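Local coordinates for hypothetical protein TTHA0068 (PDB 2CWY), which is of unknown function, a small all-helical protein of the DUF309 family from Thermus thermophilus, at residues D4-E7 and W12-G15. Sequence-based numbering, arbitrary orientation.
Sequences DWEE and WRAG
Glu6 and Arg13, seven residues and about two turns apart on helix 5-13, join its ends through a salt bridge on the protein surface, with Glu6 OE2 3.3 Å from Arg13 NH2. The carboxylate and guanidinium planes are 29° apart, and Glu6 meets the guanidinium obliquely through OE2 alone, a looser grip than a two-pronged bridge. Glu6 starts with CG anti to the backbone N (chi1 -161°), and a bend at chi2 brings its carboxylate back toward Arg13, whose chain bends at chi3 and reaches toward the N-terminal end. Arg13 NH2 also lies 3.7 Å from the backbone O of Glu6. Both side chains lie on the solvent side. The tight side belongs to Trp5 and Trp12, buried against helix 33-53, touching Leu39 and Leu45 respectively; Trp12 NE1 also hydrogen-bonds to Glu87 OE1. At the start of the helix Asp4 is the N-cap, its OD1 accepting from Glu7 N at 3.2 Å and, weakly, from Glu6 N. At the other end Gly15 N donates to Trp12 O, and positive phi, which favours glycine, makes Gly15 the C-prime residue. The whole is an amphipathic surface helix, opened by an Asp N-cap, spanned by an i to i+7 salt bridge and closed by a Schellman motif.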
ATOM      1  N   ASP A   4      -9.309   8.171   4.229  1.00 10.61           N
ATOM      2  CA  ASP A   4      -9.454   8.214   5.683  1.00 10.59           C
ATOM      3  C   ASP A   4      -8.634   6.963   6.023  1.00  9.93           C
ATOM      4  O   ASP A   4      -9.133   5.846   5.918  1.00  9.10           O
ATOM      5  CB  ASP A   4     -10.907   7.992   6.123  1.00 13.77           C
ATOM      6  CG  ASP A   4     -11.042   7.848   7.633  1.00 15.20           C
ATOM      7  OD1 ASP A   4     -10.107   7.322   8.279  1.00 17.15           O
ATOM      8  OD2 ASP A   4     -12.084   8.249   8.184  1.00 16.81           O
ATOM      9  N   TRP A   5      -7.373   7.147   6.405  1.00 10.06           N
ATOM     10  CA  TRP A   5      -6.511   6.003   6.678  1.00 10.26           C
ATOM     11  C   TRP A   5      -6.989   5.089   7.806  1.00 12.16           C
ATOM     12  O   TRP A   5      -6.638   3.912   7.846  1.00 12.69           O
ATOM     13  CB  TRP A   5      -5.064   6.484   6.898  1.00  9.24           C
ATOM     14  CG  TRP A   5      -4.435   7.089   5.657  1.00 10.43           C
ATOM     15  CD1 TRP A   5      -4.030   8.385   5.478  1.00 11.26           C
ATOM     16  CD2 TRP A   5      -4.112   6.400   4.434  1.00  9.89           C
ATOM     17  NE1 TRP A   5      -3.471   8.540   4.224  1.00 12.24           N
ATOM     18  CE2 TRP A   5      -3.512   7.338   3.567  1.00 10.71           C
ATOM     19  CE3 TRP A   5      -4.270   5.077   3.995  1.00 11.04           C
ATOM     20  CZ2 TRP A   5      -3.065   6.993   2.277  1.00 12.04           C
ATOM     21  CZ3 TRP A   5      -3.819   4.733   2.711  1.00 10.17           C
ATOM     22  CH2 TRP A   5      -3.226   5.692   1.873  1.00  9.97           C
ATOM     23  N   GLU A   6      -7.804   5.611   8.717  1.00 12.22           N
ATOM     24  CA  GLU A   6      -8.316   4.770   9.786  1.00 13.05           C
ATOM     25  C   GLU A   6      -9.187   3.691   9.146  1.00 11.58           C
ATOM     26  O   GLU A   6      -9.111   2.523   9.504  1.00 11.49           O
ATOM     27  CB  GLU A   6      -9.129   5.599  10.780  1.00 16.66           C
ATOM     28  CG  GLU A   6      -9.310   4.925  12.140  1.00 24.77           C
ATOM     29  CD  GLU A   6      -8.022   4.282  12.678  1.00 28.06           C
ATOM     30  OE1 GLU A   6      -6.908   4.761  12.350  1.00 33.06           O
ATOM     31  OE2 GLU A   6      -8.124   3.298  13.446  1.00 30.46           O
ATOM     32  N   GLU A   7     -10.011   4.086   8.184  1.00 12.27           N
ATOM     33  CA  GLU A   7     -10.868   3.134   7.484  1.00 11.79           C
ATOM     34  C   GLU A   7     -10.049   2.169   6.636  1.00 10.59           C
ATOM     35  O   GLU A   7     -10.303   0.960   6.625  1.00 10.48           O
ATOM     36  CB  GLU A   7     -11.844   3.868   6.562  1.00 18.15           C
ATOM     37  CG  GLU A   7     -12.968   4.542   7.299  1.00 24.99           C
ATOM     38  CD  GLU A   7     -13.705   3.569   8.193  1.00 28.62           C
ATOM     39  OE1 GLU A   7     -14.214   2.550   7.664  1.00 29.41           O
ATOM     40  OE2 GLU A   7     -13.761   3.825   9.417  1.00 30.35           O
ATOM     41  N   TRP A  12      -7.360  -3.329   5.945  1.00 11.90           N
ATOM     42  CA  TRP A  12      -6.084  -4.048   5.977  1.00 12.11           C
ATOM     43  C   TRP A  12      -6.011  -5.002   7.169  1.00 10.66           C
ATOM     44  O   TRP A  12      -5.579  -6.151   7.029  1.00 10.79           O
ATOM     45  CB  TRP A  12      -4.931  -3.051   6.052  1.00 10.78           C
ATOM     46  CG  TRP A  12      -3.550  -3.667   6.039  1.00 14.67           C
ATOM     47  CD1 TRP A  12      -2.943  -4.364   7.053  1.00 15.69           C
ATOM     48  CD2 TRP A  12      -2.594  -3.609   4.970  1.00 13.39           C
ATOM     49  NE1 TRP A  12      -1.673  -4.738   6.681  1.00 15.08           N
ATOM     50  CE2 TRP A  12      -1.433  -4.287   5.409  1.00 14.73           C
ATOM     51  CE3 TRP A  12      -2.604  -3.050   3.684  1.00 15.50           C
ATOM     52  CZ2 TRP A  12      -0.290  -4.417   4.608  1.00 13.93           C
ATOM     53  CZ3 TRP A  12      -1.461  -3.183   2.884  1.00 13.45           C
ATOM     54  CH2 TRP A  12      -0.325  -3.860   3.354  1.00 16.30           C
ATOM     55  N   ARG A  13      -6.420  -4.514   8.335  1.00 10.62           N
ATOM     56  CA  ARG A  13      -6.413  -5.326   9.556  1.00 12.59           C
ATOM     57  C   ARG A  13      -7.367  -6.505   9.437  1.00 11.67           C
ATOM     58  O   ARG A  13      -7.137  -7.572  10.019  1.00 11.89           O
ATOM     59  CB  ARG A  13      -6.809  -4.472  10.765  1.00 15.50           C
ATOM     60  CG  ARG A  13      -5.702  -3.570  11.264  1.00 21.92           C
ATOM     61  CD  ARG A  13      -6.103  -2.909  12.562  1.00 26.94           C
ATOM     62  NE  ARG A  13      -6.953  -1.742  12.347  1.00 31.80           N
ATOM     63  CZ  ARG A  13      -6.489  -0.507  12.186  1.00 32.08           C
ATOM     64  NH1 ARG A  13      -5.180  -0.282  12.220  1.00 34.12           N
ATOM     65  NH2 ARG A  13      -7.335   0.500  11.992  1.00 34.09           N
ATOM     66  N   ALA A  14      -8.444  -6.308   8.687  1.00 11.09           N
ATOM     67  CA  ALA A  14      -9.422  -7.370   8.475  1.00 12.80           C
ATOM     68  C   ALA A  14      -9.021  -8.290   7.311  1.00 13.16           C
ATOM     69  O   ALA A  14      -9.788  -9.176   6.916  1.00 13.59           O
ATOM     70  CB  ALA A  14     -10.802  -6.774   8.231  1.00 11.99           C
ATOM     71  N   GLY A  15      -7.826  -8.076   6.765  1.00 12.23           N
ATOM     72  CA  GLY A  15      -7.343  -8.908   5.669  1.00 13.69           C
ATOM     73  C   GLY A  15      -7.998  -8.702   4.310  1.00 13.25           C
ATOM     74  O   GLY A  15      -7.931  -9.571   3.430  1.00 11.90           O
TER